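Local coordinates for protein xylulokinase (Brucella ovis, PDB 5VM1) that probably phosphorylates D-xylulose at the expense of ATP, giving D-xylulose 5-phosphate, as a carbohydrate kinase of the FGGY family, at residues P122-R125 against A126-N130; S194-L197 against L198-G202; E364-R367 against S368-T371; Y473-A476 against Y477-H481; A482-P485 against A486-L490. One frame throughout, in Å; residues are numbered along the deposited sequence.

Interaction 1 (P122-R125 against A126-N130)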
loop_
_atom_site.group_PDB
_atom_site.type_symbol
_atom_site.label_atom_id
_atom_site.label_comp_id
_atom_site.label_asym_id
_atom_site.label_seq_id
_atom_site.Cartn_x
_atom_site.Cartn_y
_atom_site.Cartn_z
ATOM N N PRO A 122 -24.808 -6.404 1.138
ATOM C CA PRO A 122 -24.437 -6.145 -0.262
ATOM C C PRO A 122 -24.207 -4.669 -0.599
ATOM O O PRO A 122 -23.667 -4.376 -1.680
ATOM C CB PRO A 122 -25.624 -6.733 -1.051
ATOM C CG PRO A 122 -26.716 -6.819 -0.095
ATOM C CD PRO A 122 -26.092 -7.113 1.227
ATOM N N ALA A 123 -24.584 -3.734 0.281
ATOM C CA ALA A 123 -24.351 -2.324 -0.010
ATOM C C ALA A 123 -22.854 -2.002 -0.046
ATOM O O ALA A 123 -22.408 -1.166 -0.844
ATOM C CB ALA A 123 -25.070 -1.460 1.027
ATOM N N PHE A 124 -22.060 -2.687 0.773
ATOM C CA PHE A 124 -20.662 -2.316 0.906
ATOM C C PHE A 124 -19.844 -2.655 -0.340
ATOM O O PHE A 124 -18.988 -1.856 -0.747
ATOM C CB PHE A 124 -20.081 -2.954 2.154
ATOM C CG PHE A 124 -20.389 -2.201 3.399
ATOM C CD1 PHE A 124 -19.602 -1.123 3.783
ATOM C CD2 PHE A 124 -21.477 -2.558 4.188
ATOM C CE1 PHE A 124 -19.872 -0.428 4.953
ATOM C CE2 PHE A 124 -21.771 -1.868 5.347
ATOM C CZ PHE A 124 -20.957 -0.798 5.738
ATOM N N ARG A 125 -20.030 -3.832 -0.952
ATOM C CA ARG A 125 -19.258 -4.006 -2.185
ATOM C C ARG A 125 -19.823 -3.197 -3.331
ATOM O O ARG A 125 -19.068 -2.805 -4.230
ATOM C CB ARG A 125 -19.127 -5.450 -2.631
ATOM C CG ARG A 125 -20.384 -6.142 -2.976
ATOM C CD ARG A 125 -20.408 -7.315 -2.069
ATOM N NE ARG A 125 -19.331 -7.146 -1.102
ATOM C CZ ARG A 125 -18.266 -7.911 -1.059
ATOM N NH1 ARG A 125 -18.155 -8.898 -1.924
ATOM N NH2 ARG A 125 -17.339 -7.672 -0.155
ATOM N N ALA A 126 -21.140 -2.976 -3.342
ATOM C CA ALA A 126 -21.735 -2.184 -4.405
ATOM C C ALA A 126 -21.252 -0.739 -4.338
ATOM O O ALA A 126 -20.910 -0.143 -5.366
ATOM C CB ALA A 126 -23.246 -2.280 -4.322
ATOM N N ILE A 127 -21.168 -0.169 -3.141
ATOM C CA ILE A 127 -20.784 1.233 -3.009
ATOM C C ILE A 127 -19.264 1.405 -2.924
ATOM O O ILE A 127 -18.704 2.330 -3.518
ATOM C CB ILE A 127 -21.513 1.862 -1.802
ATOM C CG1 ILE A 127 -23.033 1.795 -2.040
ATOM C CG2 ILE A 127 -21.091 3.300 -1.605
ATOM C CD1 ILE A 127 -23.904 2.429 -0.942
ATOM N N THR A 128 -18.545 0.540 -2.210
ATOM C CA THR A 128 -17.097 0.692 -2.140
ATOM C C THR A 128 -16.351 -0.064 -3.230
ATOM O O THR A 128 -15.205 0.291 -3.527
ATOM C CB THR A 128 -16.533 0.189 -0.796
ATOM O OG1 THR A 128 -16.498 -1.242 -0.802
ATOM C CG2 THR A 128 -17.316 0.675 0.409
ATOM N N GLY A 129 -16.949 -1.105 -3.815
ATOM C CA GLY A 129 -16.245 -1.984 -4.738
ATOM C C GLY A 129 -15.216 -2.905 -4.110
ATOM O O GLY A 129 -14.434 -3.520 -4.840
ATOM N N ASN A 130 -15.188 -3.033 -2.783
ATOM C CA ASN A 130 -14.163 -3.809 -2.099
ATOM C C ASN A 130 -14.774 -4.701 -1.022
ATOM O O ASN A 130 -15.851 -4.431 -0.477
ATOM C CB ASN A 130 -13.087 -2.904 -1.452
ATOM C CG ASN A 130 -12.360 -2.031 -2.473
ATOM O OD1 ASN A 130 -11.494 -2.504 -3.192
ATOM N ND2 ASN A 130 -12.686 -0.726 -2.499
#
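Thr128 folds back on Phe124 in a local contact within the last turn of helix 122-128, in the N-terminal FGGY-family region, and its hydroxyl also forms the ST turn by which the chain leaves that helix. OG1 of Thr128 donates to Phe124 O at 2.6 Å, and Thr128 N reaches the same oxygen at 2.8 Å. The two donors come from opposite faces of the carbonyl plane, which means that one residue grips one acceptor twice. A chi1 of 77° places the hydroxyl between the backbone N and the carbonyl carbon, where Thr128 OG1 can also accept from Asn130 N across 3.0 Å. Just before the exit, Ile127 N bonds to Ala123 O at 2.8 Å; at the exit, Gly129 N makes a weak bond to Arg125 O and Gly129 turns to positive phi. The side chains of Ile127 and Thr128 rest on Leu197 of helix 195-200. Asn130 OD1 accepts from Ala286 N, with the Asn130 side chain about 8 Å from that of His88, a predicted substrate-binding residue. Arg125 bends at chi2 and chi3; its NH2 forms a salt bridge with Asp119 and comes obliquely to within 3.6 Å of Asn130 O.

Interaction 2 (S194-L197 against L198-G202)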
loop_
_atom_site.group_PDB
_atom_site.type_symbol
_atom_site.label_atom_id
_atom_site.label_comp_id
_atom_site.label_asym_id
_atom_site.label_seq_id
_atom_site.Cartn_x
_atom_site.Cartn_y
_atom_site.Cartn_z
ATOM N N SER A 194 -20.458 8.095 1.274
ATOM C CA SER A 194 -21.750 7.417 1.216
ATOM C C SER A 194 -22.475 7.642 2.546
ATOM O O SER A 194 -22.028 7.165 3.593
ATOM C CB SER A 194 -21.573 5.926 0.946
ATOM O OG SER A 194 -22.800 5.225 1.146
ATOM N N ALA A 195 -23.591 8.369 2.512
ATOM C CA ALA A 195 -24.372 8.526 3.733
ATOM C C ALA A 195 -24.937 7.188 4.183
ATOM O O ALA A 195 -25.056 6.932 5.385
ATOM C CB ALA A 195 -25.470 9.557 3.536
ATOM N N GLU A 196 -25.330 6.338 3.226
ATOM C CA GLU A 196 -25.924 5.046 3.558
ATOM C C GLU A 196 -24.959 4.185 4.372
ATOM O O GLU A 196 -25.356 3.586 5.377
ATOM C CB GLU A 196 -26.370 4.330 2.276
ATOM C CG GLU A 196 -27.050 2.972 2.495
ATOM C CD GLU A 196 -27.490 2.281 1.194
ATOM O OE1 GLU A 196 -27.323 2.879 0.109
ATOM O OE2 GLU A 196 -28.055 1.163 1.265
ATOM N N LEU A 197 -23.684 4.132 3.966
ATOM C CA LEU A 197 -22.692 3.309 4.672
ATOM C C LEU A 197 -22.315 3.912 6.022
ATOM O O LEU A 197 -22.056 3.179 6.989
ATOM C CB LEU A 197 -21.432 3.146 3.819
ATOM C CG LEU A 197 -21.535 2.483 2.446
ATOM C CD1 LEU A 197 -20.164 2.378 1.789
ATOM C CD2 LEU A 197 -22.219 1.105 2.530
ATOM N N LEU A 198 -22.240 5.244 6.093
ATOM C CA LEU A 198 -21.937 5.912 7.353
ATOM C C LEU A 198 -23.013 5.630 8.400
ATOM O O LEU A 198 -22.704 5.329 9.560
ATOM C CB LEU A 198 -21.782 7.417 7.116
ATOM C CG LEU A 198 -20.458 7.850 6.464
ATOM C CD1 LEU A 198 -20.553 9.291 6.007
ATOM C CD2 LEU A 198 -19.247 7.639 7.376
ATOM N N ALA A 199 -24.288 5.729 8.012
ATOM C CA ALA A 199 -25.373 5.448 8.947
ATOM C C ALA A 199 -25.332 4.016 9.482
ATOM O O ALA A 199 -25.693 3.777 10.643
ATOM C CB ALA A 199 -26.708 5.703 8.268
ATOM N N LYS A 200 -24.876 3.060 8.663
ATOM C CA LYS A 200 -24.851 1.652 9.046
ATOM C C LYS A 200 -23.779 1.349 10.087
ATOM O O LYS A 200 -23.827 0.295 10.734
ATOM C CB LYS A 200 -24.596 0.805 7.787
ATOM C CG LYS A 200 -25.727 0.856 6.792
ATOM C CD LYS A 200 -25.540 -0.017 5.563
ATOM C CE LYS A 200 -26.904 -0.355 4.992
ATOM N NZ LYS A 200 -26.834 -1.208 3.803
ATOM N N THR A 201 -22.830 2.253 10.289
ATOM C CA THR A 201 -21.811 2.083 11.307
ATOM C C THR A 201 -21.981 3.081 12.436
ATOM O O THR A 201 -21.149 3.113 13.350
ATOM C CB THR A 201 -20.419 2.208 10.691
ATOM O OG1 THR A 201 -20.164 3.569 10.328
ATOM C CG2 THR A 201 -20.373 1.359 9.413
ATOM N N GLY A 202 -23.026 3.905 12.377
ATOM C CA GLY A 202 -23.398 4.774 13.467
ATOM C C GLY A 202 -22.828 6.161 13.402
ATOM O O GLY A 202 -22.733 6.820 14.445
#
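Glu196 and Lys200, one turn apart on the short helix 195-200, run side by side and point the same way, and their charged ends supply the ionic part of this local contact. Glu196 OE2 and Lys200 NZ are 3.7 Å apart, a long salt bridge. The glutamate chain is fully extended from a trans chi1 of -178°, which carries the carboxylate along the same flank as the lysine. Lys200 NZ has a further salt bridge to Asp121.

The hydrogen bonds mark out the whole helix. At its start Ser194 is the N-cap, its OG accepting from Leu197 N at 3.2 Å. Leu198 N then bonds to Ser194 O and Ala199 N to Ala195 O, the latter at 3.0 Å, whereas Lys200 N makes weak bonds to both Glu196 O and Leu197 O. At the far end Gly202, with positive phi, closes a Schellman motif. There Thr201 N and OG1 approach Leu198 O from the same face of its plane, and OG1 also has Trp185 as a hydrogen-bond partner.

Apolar packing belongs to the two leucines: Leu198 lies on Trp185 and Met208, and Leu197 on helix 122-128. With Lys200 placed between Glu196 and Asp121, its positive charge is probably shared by two carboxylates, and the long reach to Glu196 makes that partner a loose one.

Interaction 3 (E364-R367 against S368-T371)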
loop_
_atom_site.group_PDB
_atom_site.type_symbol
_atom_site.label_atom_id
_atom_site.label_comp_id
_atom_site.label_asym_id
_atom_site.label_seq_id
_atom_site.Cartn_x
_atom_site.Cartn_y
_atom_site.Cartn_z
ATOM N N GLU A 364 15.551 -36.580 -4.964
ATOM C CA GLU A 364 16.543 -35.709 -5.590
ATOM C C GLU A 364 16.319 -34.219 -5.342
ATOM O O GLU A 364 17.170 -33.421 -5.739
ATOM C CB GLU A 364 16.629 -35.966 -7.094
ATOM C CG GLU A 364 15.300 -36.087 -7.778
ATOM C CD GLU A 364 15.047 -37.481 -8.298
ATOM O OE1 GLU A 364 14.838 -38.404 -7.471
ATOM O OE2 GLU A 364 15.064 -37.635 -9.540
ATOM N N ALA A 365 15.189 -33.797 -4.788
ATOM C CA ALA A 365 15.004 -32.372 -4.549
ATOM C C ALA A 365 15.892 -31.942 -3.384
ATOM O O ALA A 365 15.732 -32.422 -2.259
ATOM C CB ALA A 365 13.542 -32.049 -4.263
ATOM N N ASP A 366 16.836 -31.046 -3.652
ATOM C CA ASP A 366 17.703 -30.505 -2.622
ATOM C C ASP A 366 17.140 -29.173 -2.123
ATOM O O ASP A 366 16.081 -28.708 -2.553
ATOM C CB ASP A 366 19.138 -30.353 -3.148
ATOM C CG ASP A 366 19.219 -29.560 -4.461
ATOM O OD1 ASP A 366 18.252 -28.869 -4.845
ATOM O OD2 ASP A 366 20.272 -29.618 -5.125
ATOM N N ARG A 367 17.868 -28.545 -1.201
ATOM C CA ARG A 367 17.427 -27.262 -0.663
ATOM C C ARG A 367 17.197 -26.233 -1.758
ATOM O O ARG A 367 16.233 -25.469 -1.692
ATOM C CB ARG A 367 18.429 -26.720 0.342
ATOM C CG ARG A 367 17.957 -25.435 0.939
ATOM C CD ARG A 367 18.852 -24.996 2.052
ATOM N NE ARG A 367 20.206 -24.688 1.612
ATOM C CZ ARG A 367 21.267 -24.812 2.396
ATOM N NH1 ARG A 367 21.116 -25.248 3.649
ATOM N NH2 ARG A 367 22.466 -24.504 1.927
ATOM N N SER A 368 18.113 -26.154 -2.729
ATOM C CA SER A 368 17.987 -25.191 -3.819
ATOM C C SER A 368 16.751 -25.458 -4.674
ATOM O O SER A 368 16.119 -24.521 -5.179
ATOM C CB SER A 368 19.254 -25.206 -4.672
ATOM O OG SER A 368 19.011 -24.679 -5.963
ATOM N N ALA A 369 16.399 -26.724 -4.871
ATOM C CA ALA A 369 15.215 -26.997 -5.677
ATOM C C ALA A 369 13.961 -26.492 -4.983
ATOM O O ALA A 369 13.037 -26.021 -5.645
ATOM C CB ALA A 369 15.099 -28.489 -5.979
ATOM N N LEU A 370 13.925 -26.546 -3.652
ATOM C CA LEU A 370 12.739 -26.071 -2.949
ATOM C C LEU A 370 12.711 -24.548 -2.889
ATOM O O LEU A 370 11.647 -23.948 -3.062
ATOM C CB LEU A 370 12.669 -26.678 -1.547
ATOM C CG LEU A 370 11.826 -27.940 -1.470
ATOM C CD1 LEU A 370 12.393 -29.005 -2.345
ATOM C CD2 LEU A 370 11.787 -28.408 -0.047
ATOM N N THR A 371 13.872 -23.910 -2.678
ATOM C CA THR A 371 13.992 -22.466 -2.884
ATOM C C THR A 371 13.412 -22.047 -4.236
ATOM O O THR A 371 12.572 -21.138 -4.304
ATOM C CB THR A 371 15.459 -22.039 -2.782
ATOM O OG1 THR A 371 15.929 -22.254 -1.455
ATOM C CG2 THR A 371 15.656 -20.560 -3.166
#
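Asp366 and Ala369 make the leading polar contact here, between the loop that follows strand 357-359 and the first turn of helix 367-390. The carboxylate of Asp366 curls over the start of the helix: OD1 accepts from Ala369 N at 2.8 Å, the N-H meeting the oxygen nearly along its C-O axis. This reach depends on chi1 of 53°, which holds CG between the backbone N and the carbonyl carbon and turns the carboxylate toward the amide. Ala369 N also makes a weak bond to Asp366 O at 3.1 Å, and Leu370 N donates to that carbonyl in its plane. Further along, Arg367 O receives a nearly straight bond from Thr371 N at 3.0 Å, with an N-H...O angle of 178°, and a weak one from Leu370 N.

Asp366 is thus the N-cap of the long helix 367-390. Its negative charge at the amino end would be expected to interact favourably with the helix dipole, and the amide of Ala369 is taken up before the regular pattern of the helix begins.

The apolar contacts come from the residue just before the cap. Ala365 CB meets Leu370 CD1 at 3.8 Å, a pairing across the cap that fits a hydrophobic staple, and it lies 4.2 Å from Ala369 CB. Both Ala365 and Leu370 also touch Val336.

Polar contacts lead away from the turn. Arg367, extended through chi2 and bent at chi3, sends NE to a salt bridge with Glu325 of helix 319-326, while its carbonyl oxygen accepts from OH of Tyr311, on helix 305-315.

Interaction 4 (Y473-A476 against Y477-H481)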
loop_
_atom_site.group_PDB
_atom_site.type_symbol
_atom_site.label_atom_id
_atom_site.label_comp_id
_atom_site.label_asym_id
_atom_site.label_seq_id
_atom_site.Cartn_x
_atom_site.Cartn_y
_atom_site.Cartn_z
ATOM N N TYR A 473 7.049 -22.872 -18.032
ATOM C CA TYR A 473 6.400 -22.115 -16.965
ATOM C C TYR A 473 4.878 -22.201 -17.053
ATOM O O TYR A 473 4.219 -22.210 -16.009
ATOM C CB TYR A 473 6.858 -20.651 -16.977
ATOM C CG TYR A 473 7.921 -20.326 -15.952
ATOM C CD1 TYR A 473 9.230 -20.794 -16.100
ATOM C CD2 TYR A 473 7.608 -19.601 -14.800
ATOM C CE1 TYR A 473 10.207 -20.520 -15.151
ATOM C CE2 TYR A 473 8.595 -19.333 -13.831
ATOM C CZ TYR A 473 9.884 -19.790 -14.021
ATOM O OH TYR A 473 10.849 -19.536 -13.076
ATOM N N ASP A 474 4.303 -22.254 -18.268
ATOM C CA ASP A 474 2.859 -22.493 -18.405
ATOM C C ASP A 474 2.471 -23.843 -17.830
ATOM O O ASP A 474 1.484 -23.976 -17.088
ATOM C CB ASP A 474 2.427 -22.467 -19.875
ATOM C CG ASP A 474 2.237 -21.068 -20.433
ATOM O OD1 ASP A 474 2.186 -20.074 -19.660
ATOM O OD2 ASP A 474 2.135 -20.983 -21.684
ATOM N N GLU A 475 3.252 -24.861 -18.168
ATOM C CA GLU A 475 2.969 -26.201 -17.690
ATOM C C GLU A 475 3.026 -26.222 -16.168
ATOM O O GLU A 475 2.120 -26.753 -15.514
ATOM C CB GLU A 475 3.973 -27.147 -18.348
ATOM C CG GLU A 475 3.913 -28.607 -18.033
ATOM C CD GLU A 475 5.136 -29.300 -18.593
ATOM O OE1 GLU A 475 5.767 -30.098 -17.862
ATOM O OE2 GLU A 475 5.484 -29.008 -19.762
ATOM N N ALA A 476 4.054 -25.590 -15.590
ATOM C CA ALA A 476 4.159 -25.518 -14.139
ATOM C C ALA A 476 3.084 -24.610 -13.543
ATOM O O ALA A 476 2.565 -24.885 -12.451
ATOM C CB ALA A 476 5.556 -25.047 -13.736
ATOM N N TYR A 477 2.740 -23.518 -14.235
ATOM C CA TYR A 477 1.654 -22.680 -13.744
ATOM C C TYR A 477 0.358 -23.478 -13.640
ATOM O O TYR A 477 -0.377 -23.353 -12.651
ATOM C CB TYR A 477 1.428 -21.434 -14.625
ATOM C CG TYR A 477 0.117 -20.793 -14.219
ATOM C CD1 TYR A 477 0.001 -20.136 -12.984
ATOM C CD2 TYR A 477 -1.030 -20.916 -15.015
ATOM C CE1 TYR A 477 -1.207 -19.610 -12.560
ATOM C CE2 TYR A 477 -2.239 -20.388 -14.612
ATOM C CZ TYR A 477 -2.324 -19.734 -13.392
ATOM O OH TYR A 477 -3.528 -19.218 -13.005
ATOM N N GLN A 478 0.060 -24.306 -14.650
ATOM C CA GLN A 478 -1.189 -25.064 -14.615
ATOM C C GLN A 478 -1.206 -26.060 -13.453
ATOM O O GLN A 478 -2.244 -26.239 -12.801
ATOM C CB GLN A 478 -1.423 -25.757 -15.959
ATOM C CG GLN A 478 -1.697 -24.765 -17.105
ATOM C CD GLN A 478 -3.006 -23.994 -16.935
ATOM O OE1 GLN A 478 -3.874 -24.376 -16.142
ATOM N NE2 GLN A 478 -3.119 -22.860 -17.630
ATOM N N ARG A 479 -0.058 -26.684 -13.154
ATOM C CA ARG A 479 0.058 -27.529 -11.967
ATOM C C ARG A 479 -0.279 -26.742 -10.705
ATOM O O ARG A 479 -1.126 -27.154 -9.906
ATOM C CB ARG A 479 1.484 -28.079 -11.877
ATOM C CG ARG A 479 1.648 -29.602 -11.882
ATOM C CD ARG A 479 2.827 -29.998 -12.784
ATOM N NE ARG A 479 4.065 -29.339 -12.359
ATOM C CZ ARG A 479 5.082 -29.045 -13.169
ATOM N NH1 ARG A 479 5.011 -29.345 -14.473
ATOM N NH2 ARG A 479 6.171 -28.435 -12.673
ATOM N N TYR A 480 0.312 -25.558 -10.560
ATOM C CA TYR A 480 0.049 -24.715 -9.399
ATOM C C TYR A 480 -1.430 -24.359 -9.307
ATOM O O TYR A 480 -2.013 -24.337 -8.215
ATOM C CB TYR A 480 0.925 -23.461 -9.507
ATOM C CG TYR A 480 0.642 -22.325 -8.547
ATOM C CD1 TYR A 480 -0.400 -21.421 -8.783
ATOM C CD2 TYR A 480 1.454 -22.117 -7.445
ATOM C CE1 TYR A 480 -0.648 -20.375 -7.925
ATOM C CE2 TYR A 480 1.213 -21.075 -6.574
ATOM C CZ TYR A 480 0.163 -20.199 -6.822
ATOM O OH TYR A 480 -0.061 -19.143 -5.964
ATOM N N HIS A 481 -2.045 -24.065 -10.448
ATOM C CA HIS A 481 -3.442 -23.656 -10.473
ATOM C C HIS A 481 -4.380 -24.810 -10.113
ATOM O O HIS A 481 -5.393 -24.598 -9.436
ATOM C CB HIS A 481 -3.769 -23.078 -11.846
ATOM C CG HIS A 481 -5.103 -22.407 -11.912
ATOM N ND1 HIS A 481 -6.030 -22.683 -12.891
ATOM C CD2 HIS A 481 -5.655 -21.453 -11.124
ATOM C CE1 HIS A 481 -7.102 -21.937 -12.699
ATOM N NE2 HIS A 481 -6.901 -21.185 -11.631
#
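Tyr473 O accepts from Tyr477 N at 2.7 Å, the first of four backbone bonds of i to i+4 kind in this part of helix 470-488. The others run from Gln478 N to Asp474 O at 2.8 Å, from Arg479 N to Glu475 O, and from Tyr480 N to Ala476 O. Glu475 OE1 and Arg479 NH1 form a salt bridge of 3.6 Å at the border between the exposed and packed sides of the helix. OE1 lies at the edge of the guanidinium, near its plane, while the carboxylate itself is turned 68° from that plane; since Glu475 is poorly ordered, this bridge is probably mobile. Bends at chi2 and chi3 of Arg479 fold the guanidinium back over the helix, where one of its faces lies on Ala476, with NH2 3.6 Å from Ala476 CB. The tyrosines lead elsewhere. Tyr477 carries OH to a hydrogen bond with Asp384 and its ring to a cation-pi contact with Arg383, which also has a salt bridge to Asp474. Tyr480 meets the ring of Phe380. With aromatic residues set against the rest of the fold, chiefly helices 367-390 and 409-419, and Asp474, Glu475 and Gln478 on the exposed side, this is typical of an amphipathic alpha-helix.

Interaction 5 (A482-P485 against A486-L490)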
loop_
_atom_site.group_PDB
_atom_site.type_symbol
_atom_site.label_atom_id
_atom_site.label_comp_id
_atom_site.label_asym_id
_atom_site.label_seq_id
_atom_site.Cartn_x
_atom_site.Cartn_y
_atom_site.Cartn_z
ATOM N N ALA A 482 -4.085 -26.033 -10.595
ATOM C CA ALA A 482 -4.910 -27.211 -10.302
ATOM C C ALA A 482 -4.808 -27.655 -8.845
ATOM O O ALA A 482 -5.712 -28.332 -8.352
ATOM C CB ALA A 482 -4.536 -28.371 -11.218
ATOM N N LEU A 483 -3.720 -27.315 -8.156
ATOM C CA LEU A 483 -3.582 -27.697 -6.759
ATOM C C LEU A 483 -4.598 -26.995 -5.870
ATOM O O LEU A 483 -5.011 -27.566 -4.851
ATOM C CB LEU A 483 -2.165 -27.417 -6.277
ATOM C CG LEU A 483 -1.348 -28.707 -6.341
ATOM C CD1 LEU A 483 0.141 -28.470 -6.157
ATOM C CD2 LEU A 483 -1.871 -29.679 -5.307
ATOM N N TYR A 484 -4.986 -25.746 -6.192
ATOM C CA TYR A 484 -5.867 -25.038 -5.261
ATOM C C TYR A 484 -7.241 -25.681 -5.127
ATOM O O TYR A 484 -7.674 -25.908 -3.989
ATOM C CB TYR A 484 -6.006 -23.561 -5.626
ATOM C CG TYR A 484 -7.086 -22.906 -4.777
ATOM C CD1 TYR A 484 -6.848 -22.590 -3.449
ATOM C CD2 TYR A 484 -8.353 -22.632 -5.290
ATOM C CE1 TYR A 484 -7.832 -22.007 -2.655
ATOM C CE2 TYR A 484 -9.347 -22.056 -4.498
ATOM C CZ TYR A 484 -9.076 -21.742 -3.181
ATOM O OH TYR A 484 -10.040 -21.176 -2.374
ATOM N N PRO A 485 -8.004 -25.926 -6.198
ATOM C CA PRO A 485 -9.331 -26.542 -5.999
ATOM C C PRO A 485 -9.264 -27.940 -5.404
ATOM O O PRO A 485 -10.197 -28.358 -4.706
ATOM C CB PRO A 485 -9.944 -26.539 -7.407
ATOM C CG PRO A 485 -8.810 -26.340 -8.331
ATOM C CD PRO A 485 -7.784 -25.552 -7.608
ATOM N N ALA A 486 -8.190 -28.684 -5.673
ATOM C CA ALA A 486 -8.028 -29.993 -5.053
ATOM C C ALA A 486 -7.856 -29.866 -3.539
ATOM O O ALA A 486 -8.528 -30.561 -2.775
ATOM C CB ALA A 486 -6.853 -30.740 -5.694
ATOM N N LEU A 487 -7.002 -28.946 -3.082
ATOM C CA LEU A 487 -6.824 -28.790 -1.642
ATOM C C LEU A 487 -8.002 -28.081 -0.999
ATOM O O LEU A 487 -8.374 -28.410 0.128
ATOM C CB LEU A 487 -5.535 -28.020 -1.339
ATOM C CG LEU A 487 -4.232 -28.693 -1.754
ATOM C CD1 LEU A 487 -3.051 -27.835 -1.352
ATOM C CD2 LEU A 487 -4.143 -30.052 -1.092
ATOM N N HIS A 488 -8.615 -27.136 -1.709
ATOM C CA HIS A 488 -9.756 -26.408 -1.167
ATOM C C HIS A 488 -10.922 -27.345 -0.872
ATOM O O HIS A 488 -11.682 -27.114 0.072
ATOM C CB HIS A 488 -10.193 -25.312 -2.138
ATOM C CG HIS A 488 -11.405 -24.570 -1.682
ATOM N ND1 HIS A 488 -11.451 -23.895 -0.479
ATOM C CD2 HIS A 488 -12.626 -24.420 -2.245
ATOM C CE1 HIS A 488 -12.643 -23.349 -0.330
ATOM N NE2 HIS A 488 -13.377 -23.658 -1.384
ATOM N N ALA A 489 -11.070 -28.414 -1.656
ATOM C CA ALA A 489 -12.138 -29.371 -1.413
ATOM C C ALA A 489 -11.994 -30.067 -0.060
ATOM O O ALA A 489 -12.977 -30.624 0.449
ATOM C CB ALA A 489 -12.164 -30.412 -2.539
ATOM N N LEU A 490 -10.797 -30.053 0.529
ATOM C CA LEU A 490 -10.549 -30.711 1.802
ATOM C C LEU A 490 -10.810 -29.825 3.018
ATOM O O LEU A 490 -10.744 -30.328 4.143
ATOM C CB LEU A 490 -9.110 -31.222 1.840
ATOM C CG LEU A 490 -8.623 -32.055 0.644
ATOM C CD1 LEU A 490 -7.123 -32.347 0.745
ATOM C CD2 LEU A 490 -9.416 -33.360 0.493
#
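His488 lies alongside Tyr484 one turn earlier in the last part of helix 470-488, and can be traced outward from its backbone. CB sits over one face of the Tyr484 ring, a CH-pi contact 4.1 Å from the ring centroid. From there chi1 of 177° swings the imidazole away from its own amide and along the tyrosine: His488 CG is 3.7 Å and ND1 3.6 Å from Tyr484 OH. Further out, His488 CE1 is 4.0 Å and CD2 4.2 Å from Tyr484 OH, so the hydroxyl stands over the CG-ND1 side of the ring. The two rings are almost parallel, with planes 11° apart, but they are slid so far that their centroids lie 5.3 Å apart and the overlap is slight. In the backbone, His488 N bonds to Tyr484 O at 2.8 Å and Leu487 N to Leu483 O at 3.0 Å. Pro485 has no N-H to give, and the helix is kinked there. On the other flank, Leu483 CD2 touches Leu487 CG, and both leucines face strand 337-339. Because Tyr484 OH is hydrogen-bonded to Asp351 and its ring stacks with Tyr349, the tyrosine is held from outside, and the imidazole itself probably leans on it through van der Waals and CH-pi contact.

How the interactions relate
All five contacts join directly consecutive segments, so none closes a loop, and they follow one another in series, with none nested or crossing. Interactions 1 and 2, in the N-terminal FGGY-family domain, are 12 Å apart between centres and pack together, Ala123 against Lys200 among others, which ties helix 122-128 to helix 195-200. Across the molecule, interaction 3 starts helix 367-390, about 53 Å between centres from interaction 2. Interactions 4 and 5 share helix 470-488, the last helix of the chain. Interaction 4 does not touch interaction 3, but its tyrosines reach further along helix 367-390, while interaction 5 carries the same helix on toward the C terminus.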